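Local coordinates for protein aspartate aminotransferase (Thermotoga maritima, PDB 1O4S) that catalyses the reversible, pyridoxal-phosphate-dependent transfer of an amino group from L-aspartate to 2-oxoglutarate, giving oxaloacetate and L-glutamate, at residues N116-L121 and P140-A145. Sequence-based numbering, arbitrary orientation.
Sequences NAFMAL and PQIILA
With CG of F118 turned anti to its own carbonyl carbon (chi1 -64°) and CG1 of I142 likewise anti to its carbonyl carbon, the phenyl ring of the first and the CG1 branch of the second are brought together in a CH-pi contact. I142 CG1 stands 3.5 Å from the centroid of the F118 ring, only 8° off the normal, while I142 CD1 leans out over the rim toward CZ of F118. At the ring edge, in its plane, lies the amide oxygen of Q141, with OE1 3.5 Å from CE2 of F118; amide and ring planes are 68° apart. OE1 is buried without a hydrogen-bond partner, whereas NE2 donates to the carbonyl oxygen of H274 of the second subunit. In the large PLP-binding domain of this fold-type I aminotransferase, the contact joins helices 109-121 and 138-144, which flank strand 127-132 in sequence, and the Q141 side chain is about 7 Å from a bound pyridoxal phosphate. Just past the end of helix 138-144, the methyl of A145 (CB) fits between CB of F118 (3.8 Å) and SD of M119 (3.7 Å). An alanine replacing F118 would keep this CB contact but would probably leave I142 CG1 without its aromatic face and open a gap toward I211 of the central sheet.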
ATOM      1  N   ASN B 116       8.069  -3.507   2.652  1.00 28.30           N
ATOM      2  CA  ASN B 116       8.353  -2.898   3.956  1.00 29.15           C
ATOM      3  C   ASN B 116       9.641  -3.420   4.595  1.00 28.99           C
ATOM      4  O   ASN B 116      10.364  -2.642   5.200  1.00 29.30           O
ATOM      5  CB  ASN B 116       7.217  -3.088   4.961  1.00 29.34           C
ATOM      6  CG  ASN B 116       5.956  -2.303   4.629  1.00 28.54           C
ATOM      7  OD1 ASN B 116       5.920  -1.433   3.747  1.00 28.77           O
ATOM      8  ND2 ASN B 116       4.905  -2.608   5.375  1.00 29.77           N
ATOM      9  N   ALA B 117       9.917  -4.719   4.444  1.00 29.26           N
ATOM     10  CA  ALA B 117      11.164  -5.336   4.924  1.00 29.40           C
ATOM     11  C   ALA B 117      12.397  -4.721   4.260  1.00 28.94           C
ATOM     12  O   ALA B 117      13.379  -4.340   4.928  1.00 28.67           O
ATOM     13  CB  ALA B 117      11.143  -6.868   4.703  1.00 29.51           C
ATOM     14  N   PHE B 118      12.341  -4.613   2.938  1.00 28.73           N
ATOM     15  CA  PHE B 118      13.447  -4.031   2.194  1.00 28.67           C
ATOM     16  C   PHE B 118      13.634  -2.563   2.568  1.00 28.35           C
ATOM     17  O   PHE B 118      14.746  -2.120   2.745  1.00 28.54           O
ATOM     18  CB  PHE B 118      13.209  -4.202   0.706  1.00 28.23           C
ATOM     19  CG  PHE B 118      13.184  -5.657   0.266  1.00 30.98           C
ATOM     20  CD1 PHE B 118      14.156  -6.554   0.715  1.00 32.42           C
ATOM     21  CD2 PHE B 118      12.218  -6.117  -0.625  1.00 32.78           C
ATOM     22  CE1 PHE B 118      14.147  -7.875   0.291  1.00 32.09           C
ATOM     23  CE2 PHE B 118      12.215  -7.426  -1.065  1.00 31.33           C
ATOM     24  CZ  PHE B 118      13.164  -8.305  -0.597  1.00 32.42           C
ATOM     25  N   MET B 119      12.539  -1.813   2.683  1.00 27.68           N
ATOM     26  CA  MET B 119      12.622  -0.398   3.032  1.00 28.03           C
ATOM     27  C   MET B 119      13.153  -0.225   4.486  1.00 28.37           C
ATOM     28  O   MET B 119      13.868   0.749   4.801  1.00 28.22           O
ATOM     29  CB  MET B 119      11.236   0.256   2.925  1.00 27.37           C
ATOM     30  CG  MET B 119      10.693   0.440   1.551  1.00 27.64           C
ATOM     31  SD  MET B 119      11.646   1.649   0.571  1.00 30.72           S
ATOM     32  CE  MET B 119      11.118   3.151   1.261  1.00 33.84           C
ATOM     33  N   ALA B 120      12.818  -1.177   5.353  1.00 27.54           N
ATOM     34  CA  ALA B 120      13.178  -1.083   6.753  1.00 28.81           C
ATOM     35  C   ALA B 120      14.598  -1.499   7.006  1.00 29.60           C
ATOM     36  O   ALA B 120      15.220  -0.982   7.911  1.00 30.39           O
ATOM     37  CB  ALA B 120      12.245  -1.885   7.601  1.00 29.14           C
ATOM     38  N   LEU B 121      15.132  -2.380   6.178  1.00 30.60           N
ATOM     39  CA  LEU B 121      16.421  -2.982   6.430  1.00 32.08           C
ATOM     40  C   LEU B 121      17.522  -2.527   5.492  1.00 31.97           C
ATOM     41  O   LEU B 121      18.693  -2.709   5.812  1.00 32.77           O
ATOM     42  CB  LEU B 121      16.326  -4.510   6.314  1.00 32.68           C
ATOM     43  CG  LEU B 121      15.390  -5.224   7.264  1.00 35.97           C
ATOM     44  CD1 LEU B 121      15.500  -6.713   7.017  1.00 37.91           C
ATOM     45  CD2 LEU B 121      15.704  -4.852   8.703  1.00 39.21           C
ATOM     46  N   PRO B 140      12.275  -5.744  -8.447  1.00 29.25           N
ATOM     47  CA  PRO B 140      11.649  -4.425  -8.446  1.00 29.78           C
ATOM     48  C   PRO B 140      11.605  -3.798  -7.051  1.00 29.76           C
ATOM     49  O   PRO B 140      11.993  -2.647  -6.938  1.00 29.05           O
ATOM     50  CB  PRO B 140      10.265  -4.720  -8.999  1.00 29.99           C
ATOM     51  CG  PRO B 140      10.574  -5.793 -10.043  1.00 29.71           C
ATOM     52  CD  PRO B 140      11.532  -6.686  -9.309  1.00 29.80           C
ATOM     53  N   GLN B 141      11.233  -4.562  -6.026  1.00 30.17           N
ATOM     54  CA  GLN B 141      11.087  -4.026  -4.662  1.00 30.51           C
ATOM     55  C   GLN B 141      12.424  -3.624  -4.076  1.00 30.13           C
ATOM     56  O   GLN B 141      12.572  -2.537  -3.484  1.00 29.88           O
ATOM     57  CB  GLN B 141      10.403  -5.035  -3.748  1.00 30.49           C
ATOM     58  CG  GLN B 141       8.950  -5.299  -4.070  1.00 31.72           C
ATOM     59  CD  GLN B 141       8.316  -6.314  -3.143  1.00 34.51           C
ATOM     60  OE1 GLN B 141       9.021  -7.128  -2.556  1.00 39.31           O
ATOM     61  NE2 GLN B 141       6.997  -6.271  -3.008  1.00 30.23           N
ATOM     62  N   ILE B 142      13.416  -4.476  -4.279  1.00 29.64           N
ATOM     63  CA  ILE B 142      14.752  -4.194  -3.757  1.00 30.04           C
ATOM     64  C   ILE B 142      15.310  -2.966  -4.451  1.00 29.11           C
ATOM     65  O   ILE B 142      15.882  -2.112  -3.779  1.00 27.40           O
ATOM     66  CB  ILE B 142      15.694  -5.417  -3.922  1.00 30.16           C
ATOM     67  CG1 ILE B 142      15.188  -6.568  -3.049  1.00 31.45           C
ATOM     68  CG2 ILE B 142      17.136  -5.033  -3.607  1.00 30.85           C
ATOM     69  CD1 ILE B 142      15.566  -7.940  -3.596  1.00 32.94           C
ATOM     70  N   ILE B 143      15.126  -2.884  -5.779  1.00 29.20           N
ATOM     71  CA  ILE B 143      15.493  -1.690  -6.540  1.00 30.25           C
ATOM     72  C   ILE B 143      14.820  -0.423  -5.991  1.00 30.71           C
ATOM     73  O   ILE B 143      15.485   0.561  -5.748  1.00 29.44           O
ATOM     74  CB  ILE B 143      15.135  -1.807  -8.069  1.00 30.78           C
ATOM     75  CG1 ILE B 143      15.989  -2.854  -8.813  1.00 31.22           C
ATOM     76  CG2 ILE B 143      15.305  -0.458  -8.741  1.00 30.50           C
ATOM     77  CD1 ILE B 143      17.323  -3.029  -8.261  1.00 33.95           C
ATOM     78  N   LEU B 144      13.499  -0.470  -5.801  1.00 31.48           N
ATOM     79  CA  LEU B 144      12.759   0.676  -5.283  1.00 31.79           C
ATOM     80  C   LEU B 144      13.238   1.109  -3.908  1.00 31.82           C
ATOM     81  O   LEU B 144      13.253   2.301  -3.597  1.00 31.21           O
ATOM     82  CB  LEU B 144      11.272   0.369  -5.227  1.00 32.11           C
ATOM     83  CG  LEU B 144      10.566   0.292  -6.560  1.00 32.50           C
ATOM     84  CD1 LEU B 144       9.132  -0.090  -6.237  1.00 34.33           C
ATOM     85  CD2 LEU B 144      10.663   1.590  -7.332  1.00 33.77           C
ATOM     86  N   ALA B 145      13.676   0.136  -3.104  1.00 32.36           N
ATOM     87  CA  ALA B 145      14.236   0.405  -1.781  1.00 32.46           C
ATOM     88  C   ALA B 145      15.696   0.880  -1.772  1.00 32.75           C
ATOM     89  O   ALA B 145      16.218   1.151  -0.725  1.00 34.28           O
ATOM     90  CB  ALA B 145      14.051  -0.815  -0.862  1.00 32.43           C
TER